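Local atomic coordinates of NOL1/NOP2/sun family protein (Enterococcus faecium, PDB entry 3M4X), a protein that probably transfers a methyl group from S-adenosylmethionine to carbon 5 of cytosines in ribosomal RNA, using a methyltransferase domain extended by a PUA-like RNA-binding domain. Residues 186-191 against 236-241; 79-84 against 431-436; 352-357 against 372-377; 169-174 against 363-368. All coordinates share one frame; numbering follows the deposited sequence.

Contact 1 (186-191 against 236-241); sequences SGEGMF and TFAPEE
S186 meets E241 through both its backbone and its side chain. The backbone N of S186 donates to E241 OE2 at 2.7 Å, using the syn lone pair of that oxygen. With chi1 at 48°, OG is held close to its own N, and both serine groups face the same carboxylate. OG lies 2.4 Å from E241 OE1, a separation so short that its exact value is doubtful. The serine hydroxyl also accepts a bond of 2.6 Å from T236 OG1, and the threonine oxygen in turn takes a weak bond from E188 N. T236 OG1 can stand between these partners because chi1 of -163° turns it away from the threonine's own N. E188 lays its aliphatic part across the same oxygen, with CG 3.1 Å from T236 OG1, and its carboxylate reaches on to F237. F237 N meets E188 OE1 at 3.3 Å from above the carboxylate plane, 47° out of it, and the F237 ring brings CE1 to 3.2 Å from E188 O.

The two loops follow parallel strands 176-182 and 228-234 of the Rossmann-like methyltransferase core. Their sequences match motifs IV and VI of the RNA m5C methyltransferases, with C185 just before one segment and C235 just before the other.

In the next shell, W201 NE1 is the stronger partner of the E188 carboxylate, at OE2. The F237 ring is itself set by F27, edge-to-face, and by the nearly parallel ring of W286. A backbone hydrogen bond between G189 and C235 links the loops once more.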
# COMPACT_ATOMS: atom_id res chain seq x y z
N SER A 186 8.88 18.44 0.93
CA SER A 186 9.64 19.09 2.02
C SER A 186 9.29 18.59 3.42
O SER A 186 10.08 18.76 4.36
CB SER A 186 9.56 20.62 1.93
OG SER A 186 8.24 21.09 1.74
N GLY A 187 8.13 17.96 3.57
CA GLY A 187 7.79 17.27 4.81
C GLY A 187 7.40 18.16 5.97
O GLY A 187 7.71 17.87 7.13
N GLU A 188 6.70 19.25 5.68
CA GLU A 188 6.25 20.15 6.73
C GLU A 188 5.06 19.57 7.46
O GLU A 188 4.70 20.01 8.54
CB GLU A 188 5.93 21.52 6.15
CG GLU A 188 7.05 22.09 5.31
CD GLU A 188 6.60 23.25 4.46
OE1 GLU A 188 5.38 23.52 4.43
OE2 GLU A 188 7.46 23.90 3.82
N GLY A 189 4.45 18.55 6.85
CA GLY A 189 3.36 17.82 7.46
C GLY A 189 3.89 16.74 8.37
O GLY A 189 3.12 16.06 9.06
N MSE A 190 5.21 16.58 8.39
CA MSE A 190 5.85 15.58 9.25
C MSE A 190 6.54 16.22 10.47
O MSE A 190 7.18 15.52 11.26
CB MSE A 190 6.87 14.75 8.46
CG MSE A 190 6.28 13.87 7.35
SE MSE A 190 5.00 12.52 8.01
CE MSE A 190 3.34 13.40 7.46
N PHE A 191 6.41 17.54 10.62
CA PHE A 191 7.03 18.25 11.74
C PHE A 191 6.66 17.71 13.14
O PHE A 191 7.55 17.47 13.97
CB PHE A 191 6.72 19.75 11.66
CG PHE A 191 7.57 20.50 10.67
CD1 PHE A 191 8.46 19.83 9.85
CD2 PHE A 191 7.46 21.87 10.56
CE1 PHE A 191 9.23 20.53 8.92
CE2 PHE A 191 8.23 22.57 9.64
CZ PHE A 191 9.12 21.89 8.82
N THR A 236 3.26 18.06 2.71
CA THR A 236 3.84 19.36 3.01
C THR A 236 2.80 20.41 2.70
O THR A 236 1.82 20.13 2.00
CB THR A 236 5.11 19.62 2.18
OG1 THR A 236 5.85 20.69 2.79
CG2 THR A 236 4.77 19.99 0.72
N PHE A 237 3.02 21.61 3.23
CA PHE A 237 2.06 22.70 3.08
C PHE A 237 2.43 23.66 1.96
O PHE A 237 1.60 24.45 1.51
CB PHE A 237 1.93 23.48 4.40
CG PHE A 237 1.50 22.64 5.57
CD1 PHE A 237 2.39 22.34 6.60
CD2 PHE A 237 0.21 22.13 5.64
CE1 PHE A 237 2.00 21.56 7.68
CE2 PHE A 237 -0.18 21.34 6.72
CZ PHE A 237 0.71 21.06 7.74
N ALA A 238 3.68 23.61 1.51
CA ALA A 238 4.18 24.61 0.57
C ALA A 238 3.39 24.70 -0.73
O ALA A 238 3.14 23.68 -1.38
CB ALA A 238 5.66 24.39 0.28
N PRO A 239 2.97 25.92 -1.10
CA PRO A 239 2.38 26.16 -2.42
C PRO A 239 3.30 25.64 -3.50
O PRO A 239 2.82 25.07 -4.48
CB PRO A 239 2.30 27.69 -2.50
CG PRO A 239 2.13 28.11 -1.03
CD PRO A 239 2.97 27.13 -0.25
N GLU A 240 4.61 25.83 -3.34
CA GLU A 240 5.56 25.46 -4.39
C GLU A 240 5.43 23.98 -4.77
O GLU A 240 5.69 23.62 -5.91
CB GLU A 240 7.00 25.80 -3.99
CG GLU A 240 7.28 27.31 -3.85
CD GLU A 240 6.81 27.88 -2.51
OE1 GLU A 240 6.28 27.12 -1.68
OE2 GLU A 240 6.98 29.10 -2.29
N GLU A 241 5.00 23.15 -3.83
CA GLU A 241 4.89 21.71 -4.06
C GLU A 241 3.47 21.21 -4.28
O GLU A 241 3.26 20.06 -4.63
CB GLU A 241 5.52 20.94 -2.90
CG GLU A 241 6.99 21.24 -2.74
CD GLU A 241 7.51 20.79 -1.42
OE1 GLU A 241 7.65 21.65 -0.51
OE2 GLU A 241 7.78 19.58 -1.28

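Contact 2 (79-84 against 431-436)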
# COMPACT_ATOMS: atom_id res chain seq x y z
N SER A 79 0.91 -8.67 17.95
CA SER A 79 -0.21 -9.60 18.07
C SER A 79 -0.69 -10.14 16.72
O SER A 79 -0.10 -9.84 15.68
CB SER A 79 -1.38 -9.02 18.88
OG SER A 79 -2.12 -10.07 19.49
N PHE A 80 -1.76 -10.93 16.76
CA PHE A 80 -2.14 -11.74 15.61
C PHE A 80 -2.94 -11.00 14.55
O PHE A 80 -2.84 -11.35 13.37
CB PHE A 80 -2.86 -13.03 16.05
CG PHE A 80 -4.04 -12.78 16.92
CD1 PHE A 80 -5.26 -12.44 16.38
CD2 PHE A 80 -3.93 -12.90 18.30
CE1 PHE A 80 -6.36 -12.20 17.19
CE2 PHE A 80 -5.03 -12.67 19.12
CZ PHE A 80 -6.24 -12.32 18.56
N LEU A 81 -3.71 -9.98 14.94
CA LEU A 81 -4.44 -9.20 13.94
C LEU A 81 -3.44 -8.49 13.01
O LEU A 81 -3.67 -8.36 11.81
CB LEU A 81 -5.38 -8.17 14.57
CG LEU A 81 -6.59 -8.69 15.36
CD1 LEU A 81 -7.31 -7.53 16.08
CD2 LEU A 81 -7.57 -9.46 14.49
N HIS A 82 -2.33 -8.04 13.58
CA HIS A 82 -1.32 -7.41 12.77
C HIS A 82 -0.51 -8.41 11.97
O HIS A 82 -0.27 -8.19 10.78
CB HIS A 82 -0.36 -6.55 13.60
CG HIS A 82 0.79 -6.02 12.81
ND1 HIS A 82 1.96 -6.73 12.62
CD2 HIS A 82 0.93 -4.88 12.09
CE1 HIS A 82 2.78 -6.04 11.85
NE2 HIS A 82 2.18 -4.91 11.52
N GLN A 83 -0.05 -9.48 12.61
CA GLN A 83 0.73 -10.52 11.94
C GLN A 83 0.03 -11.07 10.70
O GLN A 83 0.65 -11.26 9.66
CB GLN A 83 1.06 -11.67 12.90
CG GLN A 83 1.61 -12.95 12.24
CD GLN A 83 0.52 -13.96 11.89
OE1 GLN A 83 -0.41 -14.18 12.67
NE2 GLN A 83 0.64 -14.60 10.70
N ALA A 84 -1.28 -11.29 10.81
CA ALA A 84 -2.05 -11.91 9.74
C ALA A 84 -2.60 -10.92 8.74
O ALA A 84 -3.39 -11.31 7.88
CB ALA A 84 -3.19 -12.74 10.32
N ASP A 431 -9.64 -18.61 15.18
CA ASP A 431 -11.04 -18.19 15.07
C ASP A 431 -11.42 -18.22 13.60
O ASP A 431 -11.82 -19.27 13.09
CB ASP A 431 -11.26 -16.80 15.70
CG ASP A 431 -12.74 -16.44 15.82
OD1 ASP A 431 -13.58 -17.00 15.08
OD2 ASP A 431 -13.08 -15.59 16.66
N LYS A 432 -11.26 -17.08 12.92
CA LYS A 432 -11.51 -17.04 11.48
C LYS A 432 -10.30 -16.50 10.70
O LYS A 432 -10.37 -16.29 9.48
CB LYS A 432 -12.75 -16.20 11.18
CG LYS A 432 -14.07 -16.89 11.50
CD LYS A 432 -15.24 -16.03 11.06
CE LYS A 432 -16.55 -16.59 11.59
NZ LYS A 432 -17.72 -15.74 11.23
N ILE A 433 -9.20 -16.30 11.41
CA ILE A 433 -8.01 -15.69 10.83
C ILE A 433 -7.00 -16.74 10.38
O ILE A 433 -6.47 -17.48 11.22
CB ILE A 433 -7.29 -14.81 11.84
CG1 ILE A 433 -8.25 -13.80 12.46
CG2 ILE A 433 -6.11 -14.11 11.18
CD1 ILE A 433 -7.65 -13.11 13.67
N PRO A 434 -6.72 -16.80 9.07
CA PRO A 434 -5.65 -17.66 8.55
C PRO A 434 -4.31 -17.07 8.94
O PRO A 434 -3.99 -15.94 8.54
CB PRO A 434 -5.85 -17.61 7.02
CG PRO A 434 -7.27 -17.16 6.83
CD PRO A 434 -7.49 -16.18 7.98
N VAL A 435 -3.51 -17.81 9.70
CA VAL A 435 -2.26 -17.24 10.18
C VAL A 435 -1.02 -17.82 9.52
O VAL A 435 0.08 -17.33 9.76
CB VAL A 435 -2.14 -17.34 11.71
CG1 VAL A 435 -3.33 -16.66 12.35
CG2 VAL A 435 -2.07 -18.80 12.15
N GLY A 436 -1.20 -18.84 8.68
CA GLY A 436 -0.06 -19.50 8.07
C GLY A 436 -0.24 -21.00 7.85
O GLY A 436 -1.25 -21.57 8.25
O HOH W 1 -4.82 -14.06 6.77
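I433, at the start of strand 433-441, makes the main apolar approach to helix 80-83, using both branches of its side chain. The longer branch ends at CD1, which lies 3.7 Å from F80 CD1 and also 3.7 Å from L81 CD2, and each of these side chains crosses the isoleucine at about a right angle. The shorter branch, CG2, stands anti to the backbone N because chi1 is -53°, and presses on A84 CB at 3.3 Å, tighter than usual van der Waals contact. The methyl of A84, the first residue to leave the helix, is thus packed hard against the strand.

P434 contributes through its carbonyl. A water 2.7 Å from P434 O and 3.3 Å from A84 O can donate to either, though it has more acceptors in reach than protons. A84 O has a second partner in K46.

V435 receives the side chain of Q83 on its backbone. Q83 NE2 donates to V435 O at 2.9 Å in a bent bond, 133° at the hydrogen, while Q83 OE1 lies 3.7 Å from V435 CB. The glutamine chain is bent at chi2 (-92°), which brings the amide across the valine. Outside the segments NE2 also bonds to Y386 OH, and OE1 to W408 NE1.

With both ends of the amide in use, its flip is fixed. The N-terminal and PUA-like domains therefore meet here through a largely apolar, buried interface, and the one direct hydrogen bond between the two segments is held in a single orientation by residues of the C-terminal region.

Contact 3 (352-357 against 372-377)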
# COMPACT_ATOMS: atom_id res chain seq x y z
N LEU A 352 7.48 -20.85 -7.01
CA LEU A 352 6.32 -20.85 -7.89
C LEU A 352 5.49 -19.57 -7.70
O LEU A 352 5.13 -19.22 -6.58
CB LEU A 352 5.46 -22.09 -7.61
CG LEU A 352 4.26 -22.34 -8.52
CD1 LEU A 352 4.72 -22.50 -9.97
CD2 LEU A 352 3.51 -23.59 -8.06
N TRP A 353 5.21 -18.88 -8.79
CA TRP A 353 4.49 -17.62 -8.73
C TRP A 353 3.27 -17.70 -9.61
O TRP A 353 3.28 -18.34 -10.65
CB TRP A 353 5.35 -16.47 -9.25
CG TRP A 353 6.46 -16.10 -8.35
CD1 TRP A 353 7.74 -16.59 -8.37
CD2 TRP A 353 6.41 -15.14 -7.29
NE1 TRP A 353 8.48 -16.00 -7.38
CE2 TRP A 353 7.69 -15.11 -6.70
CE3 TRP A 353 5.41 -14.31 -6.78
CZ2 TRP A 353 7.99 -14.28 -5.63
CZ3 TRP A 353 5.71 -13.49 -5.72
CH2 TRP A 353 6.99 -13.48 -5.15
N GLU A 354 2.21 -17.02 -9.20
CA GLU A 354 1.05 -16.90 -10.04
C GLU A 354 0.95 -15.43 -10.39
O GLU A 354 0.76 -14.59 -9.50
CB GLU A 354 -0.21 -17.36 -9.30
CG GLU A 354 -1.50 -17.15 -10.08
CD GLU A 354 -2.71 -17.62 -9.32
OE1 GLU A 354 -2.54 -18.44 -8.39
OE2 GLU A 354 -3.83 -17.18 -9.65
N VAL A 355 1.11 -15.13 -11.67
CA VAL A 355 1.23 -13.76 -12.15
C VAL A 355 -0.02 -13.35 -12.90
O VAL A 355 -0.53 -14.11 -13.72
CB VAL A 355 2.45 -13.62 -13.09
CG1 VAL A 355 2.72 -12.16 -13.38
CG2 VAL A 355 3.66 -14.27 -12.47
N PRO A 356 -0.52 -12.14 -12.64
CA PRO A 356 -1.74 -11.69 -13.30
C PRO A 356 -1.55 -11.66 -14.81
O PRO A 356 -0.45 -11.43 -15.30
CB PRO A 356 -1.93 -10.27 -12.76
CG PRO A 356 -1.22 -10.28 -11.47
CD PRO A 356 -0.02 -11.14 -11.69
N GLU A 357 -2.62 -11.90 -15.53
CA GLU A 357 -2.54 -11.98 -16.97
C GLU A 357 -2.22 -10.60 -17.54
O GLU A 357 -1.68 -10.49 -18.63
CB GLU A 357 -3.84 -12.52 -17.54
CG GLU A 357 -3.66 -13.24 -18.85
CD GLU A 357 -2.79 -14.47 -18.70
OE1 GLU A 357 -2.89 -15.15 -17.66
OE2 GLU A 357 -2.00 -14.76 -19.63
N LEU A 372 1.32 -13.66 -6.91
CA LEU A 372 1.14 -14.46 -5.71
C LEU A 372 2.19 -15.55 -5.64
O LEU A 372 2.27 -16.41 -6.53
CB LEU A 372 -0.27 -15.05 -5.63
CG LEU A 372 -0.56 -15.89 -4.36
CD1 LEU A 372 -0.51 -15.02 -3.09
CD2 LEU A 372 -1.89 -16.65 -4.46
N HIS A 373 2.99 -15.51 -4.58
CA HIS A 373 3.95 -16.56 -4.30
C HIS A 373 3.22 -17.79 -3.75
O HIS A 373 2.70 -17.77 -2.63
CB HIS A 373 4.97 -16.05 -3.28
CG HIS A 373 5.98 -17.06 -2.87
ND1 HIS A 373 6.44 -18.04 -3.73
CD2 HIS A 373 6.64 -17.24 -1.71
CE1 HIS A 373 7.33 -18.79 -3.11
NE2 HIS A 373 7.47 -18.32 -1.88
N LEU A 374 3.17 -18.87 -4.53
CA LEU A 374 2.38 -20.05 -4.17
C LEU A 374 3.14 -21.01 -3.25
O LEU A 374 2.55 -21.63 -2.36
CB LEU A 374 1.91 -20.79 -5.42
CG LEU A 374 0.91 -20.04 -6.30
CD1 LEU A 374 0.67 -20.78 -7.60
CD2 LEU A 374 -0.41 -19.81 -5.58
N GLY A 375 4.45 -21.13 -3.47
CA GLY A 375 5.29 -21.99 -2.66
C GLY A 375 6.63 -22.27 -3.31
O GLY A 375 6.96 -21.70 -4.35
N ASP A 376 7.41 -23.16 -2.68
CA ASP A 376 8.75 -23.49 -3.15
C ASP A 376 8.89 -24.98 -3.39
O ASP A 376 8.43 -25.81 -2.60
CB ASP A 376 9.81 -23.06 -2.15
CG ASP A 376 9.87 -21.56 -1.98
OD1 ASP A 376 9.49 -20.86 -2.94
OD2 ASP A 376 10.29 -21.08 -0.90
N PHE A 377 9.56 -25.32 -4.48
CA PHE A 377 9.92 -26.69 -4.74
C PHE A 377 11.22 -26.99 -4.02
O PHE A 377 12.11 -26.14 -3.94
CB PHE A 377 10.11 -26.91 -6.24
CG PHE A 377 8.86 -26.71 -7.05
CD1 PHE A 377 8.72 -25.58 -7.85
CD2 PHE A 377 7.84 -27.65 -7.02
CE1 PHE A 377 7.59 -25.39 -8.61
CE2 PHE A 377 6.71 -27.48 -7.78
CZ PHE A 377 6.58 -26.34 -8.57
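L352 and W353 pair with an antiparallel partner strand, the short axes inclined at 154° and 4.6 Å apart, through L352 with G375, W353 with H373 and E354 with L372. The step between the first two pairs slips by one residue. This beta bulge places L374, with a helical psi of -36°, as the extra residue. L352 N bonds to G375 O at 2.8 Å and L374 N to L352 O at 2.9 Å, while E354 and L372 exchange two bonds in their hydrogen-bonded pair.

At the non-hydrogen-bonded pair, H373 CB sits over the six-membered ring of W353, 3.8 Å from its centroid, in a CH-pi contact. The imidazole stands farther out over the same face of the indole, its plane oblique to it; chi1 of 178° sets it anti to the backbone N, and ND1 gives a weak bond of 3.4 Å to L352 O, which lies at the ring edge. That carbonyl therefore accepts from both a backbone and a side-chain N-H.

The strands are the central two of a four-stranded antiparallel meander, 344-348, 351-355, 372-378 and 381-384, in the first C-terminal domain. Helix 324-336 packs on the face bearing L352, E354 and L372, with W330 touching both L352 and L374, and L329 touching F377.

There L352 CD2 meets L374 CD1 at 4.0 Å, and L352 CB approaches F377 CE1 at 4.1 Å. E354 is fully extended and passes obliquely over L374, its OE1 3.8 Å from L374 CD2. Its buried carboxylate takes three bonds from outside the pair, Y339 OH at OE1 and the backbone N atoms of T342 and G343 at OE2.

Contact 4 (169-174 against 363-368); sequences VPHFSG and DGLKVV
L365 and H171 lie alongside each other, running in opposite directions, so that the leucine puts a methyl over the face of the imidazole. L365 CD1 is 3.4 Å from the ring centroid and 26° off the ring normal, a CH-pi contact displaced toward the rim. CD1 stands only 3.0 Å above the plane of the H171 ring, and its offset puts it 3.1 Å from H171 ND1, short enough for the exact placement to be doubtful. L365 also has both torsions away from staggered values, chi1 -103° and chi2 109°, which suggests either strain against the ring or some uncertainty in how the leucine is placed.

The edge of the same imidazole is turned to the backbone, where D363 O lies near the ring plane, 3.2 Å from H171 CE1. G364 follows with a positive phi, its O 4.0 Å from H171 NE2.

The other methyl of L365 is directed to the phenyl ring of F172, whose edge it meets with CD2 4.2 Å from CE1. F175, edge-to-face, and F176 pack on that ring within the methyltransferase domain, while P360 touches it from the C-terminal side.

Beyond L365 the chain enters strand 367-370, which pairs antiparallel with strand 158-161. What results is a partly exposed interdomain seam, in which the end of helix 165-172 of a Rossmann-like methyltransferase domain abuts a loop leading into a strand that extends the sheet of that domain.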
# COMPACT_ATOMS: atom_id res chain seq x y z
N VAL A 169 9.15 3.77 -17.58
CA VAL A 169 8.46 4.27 -18.75
C VAL A 169 8.54 3.34 -19.96
O VAL A 169 7.51 3.02 -20.55
CB VAL A 169 8.97 5.66 -19.13
CG1 VAL A 169 8.32 6.11 -20.43
CG2 VAL A 169 8.67 6.62 -18.00
N PRO A 170 9.75 2.91 -20.33
CA PRO A 170 9.82 2.03 -21.50
C PRO A 170 8.90 0.82 -21.37
O PRO A 170 8.33 0.37 -22.36
CB PRO A 170 11.29 1.59 -21.53
CG PRO A 170 12.02 2.71 -20.86
CD PRO A 170 11.09 3.22 -19.80
N HIS A 171 8.73 0.32 -20.15
CA HIS A 171 7.89 -0.86 -19.92
C HIS A 171 6.39 -0.58 -19.80
O HIS A 171 5.58 -1.48 -20.01
CB HIS A 171 8.36 -1.59 -18.67
CG HIS A 171 9.79 -2.03 -18.73
ND1 HIS A 171 10.16 -3.31 -19.07
CD2 HIS A 171 10.93 -1.34 -18.50
CE1 HIS A 171 11.48 -3.40 -19.04
NE2 HIS A 171 11.97 -2.22 -18.70
N PHE A 172 6.03 0.65 -19.47
CA PHE A 172 4.65 0.93 -19.08
C PHE A 172 4.05 2.16 -19.74
O PHE A 172 3.03 2.70 -19.28
CB PHE A 172 4.56 1.10 -17.57
CG PHE A 172 4.74 -0.18 -16.80
CD1 PHE A 172 5.90 -0.42 -16.09
CD2 PHE A 172 3.73 -1.13 -16.78
CE1 PHE A 172 6.06 -1.61 -15.36
CE2 PHE A 172 3.88 -2.31 -16.05
CZ PHE A 172 5.05 -2.54 -15.35
N SER A 173 4.69 2.61 -20.81
CA SER A 173 4.19 3.75 -21.58
C SER A 173 2.73 3.53 -21.98
O SER A 173 2.39 2.49 -22.56
CB SER A 173 5.06 3.96 -22.82
OG SER A 173 4.73 5.18 -23.47
N GLY A 174 1.87 4.50 -21.64
CA GLY A 174 0.44 4.42 -21.90
C GLY A 174 -0.33 3.24 -21.30
O GLY A 174 -1.42 2.89 -21.77
N ASP A 363 10.79 -8.81 -18.26
CA ASP A 363 12.21 -8.87 -18.61
C ASP A 363 12.81 -7.46 -18.56
O ASP A 363 12.27 -6.53 -19.17
CB ASP A 363 12.41 -9.50 -20.00
CG ASP A 363 11.93 -10.94 -20.06
OD1 ASP A 363 12.05 -11.66 -19.04
OD2 ASP A 363 11.44 -11.37 -21.13
N GLY A 364 13.90 -7.30 -17.81
CA GLY A 364 14.55 -6.01 -17.70
C GLY A 364 14.06 -5.21 -16.51
O GLY A 364 14.52 -4.09 -16.27
N LEU A 365 13.13 -5.78 -15.75
CA LEU A 365 12.63 -5.10 -14.56
C LEU A 365 13.23 -5.70 -13.29
O LEU A 365 13.42 -6.91 -13.19
CB LEU A 365 11.11 -5.18 -14.48
CG LEU A 365 10.31 -3.94 -14.87
CD1 LEU A 365 9.60 -4.15 -16.18
CD2 LEU A 365 9.31 -3.65 -13.77
N LYS A 366 13.54 -4.84 -12.33
CA LYS A 366 13.86 -5.30 -10.99
C LYS A 366 12.54 -5.57 -10.25
O LYS A 366 11.86 -4.65 -9.79
CB LYS A 366 14.71 -4.27 -10.25
CG LYS A 366 16.02 -3.95 -10.93
CD LYS A 366 16.82 -2.92 -10.14
CE LYS A 366 18.23 -2.79 -10.70
NZ LYS A 366 19.06 -1.83 -9.92
N VAL A 367 12.17 -6.85 -10.16
CA VAL A 367 10.90 -7.23 -9.56
C VAL A 367 11.14 -8.02 -8.28
O VAL A 367 11.67 -9.13 -8.32
CB VAL A 367 10.06 -8.07 -10.52
CG1 VAL A 367 8.89 -8.67 -9.79
CG2 VAL A 367 9.59 -7.23 -11.68
N VAL A 368 10.73 -7.42 -7.16
CA VAL A 368 10.88 -8.00 -5.83
C VAL A 368 9.76 -8.99 -5.54
O VAL A 368 9.91 -9.93 -4.75
CB VAL A 368 10.85 -6.88 -4.77
CG1 VAL A 368 11.15 -7.44 -3.40
CG2 VAL A 368 11.86 -5.79 -5.14

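How the contacts relate
From the N terminus, residues 79-84 open the longest loop, which contact 2 closes only at 431-436, joining the N-terminal domain to the PUA-like domain. All the other contacts fall within it. Segment 169-174 opens next and waits for 363-368. In between, contact 1 opens and closes entirely inside the methyltransferase domain, about 37 Å from contact 2 between centres. Segment 352-357 then begins before contact 4 closes, and 372-377 completes contact 3 afterwards, so contacts 3 and 4 cross. Their centres are about 19 Å apart, and the chain between the paired strands of contact 3 returns to the methyltransferase domain to make contact 4.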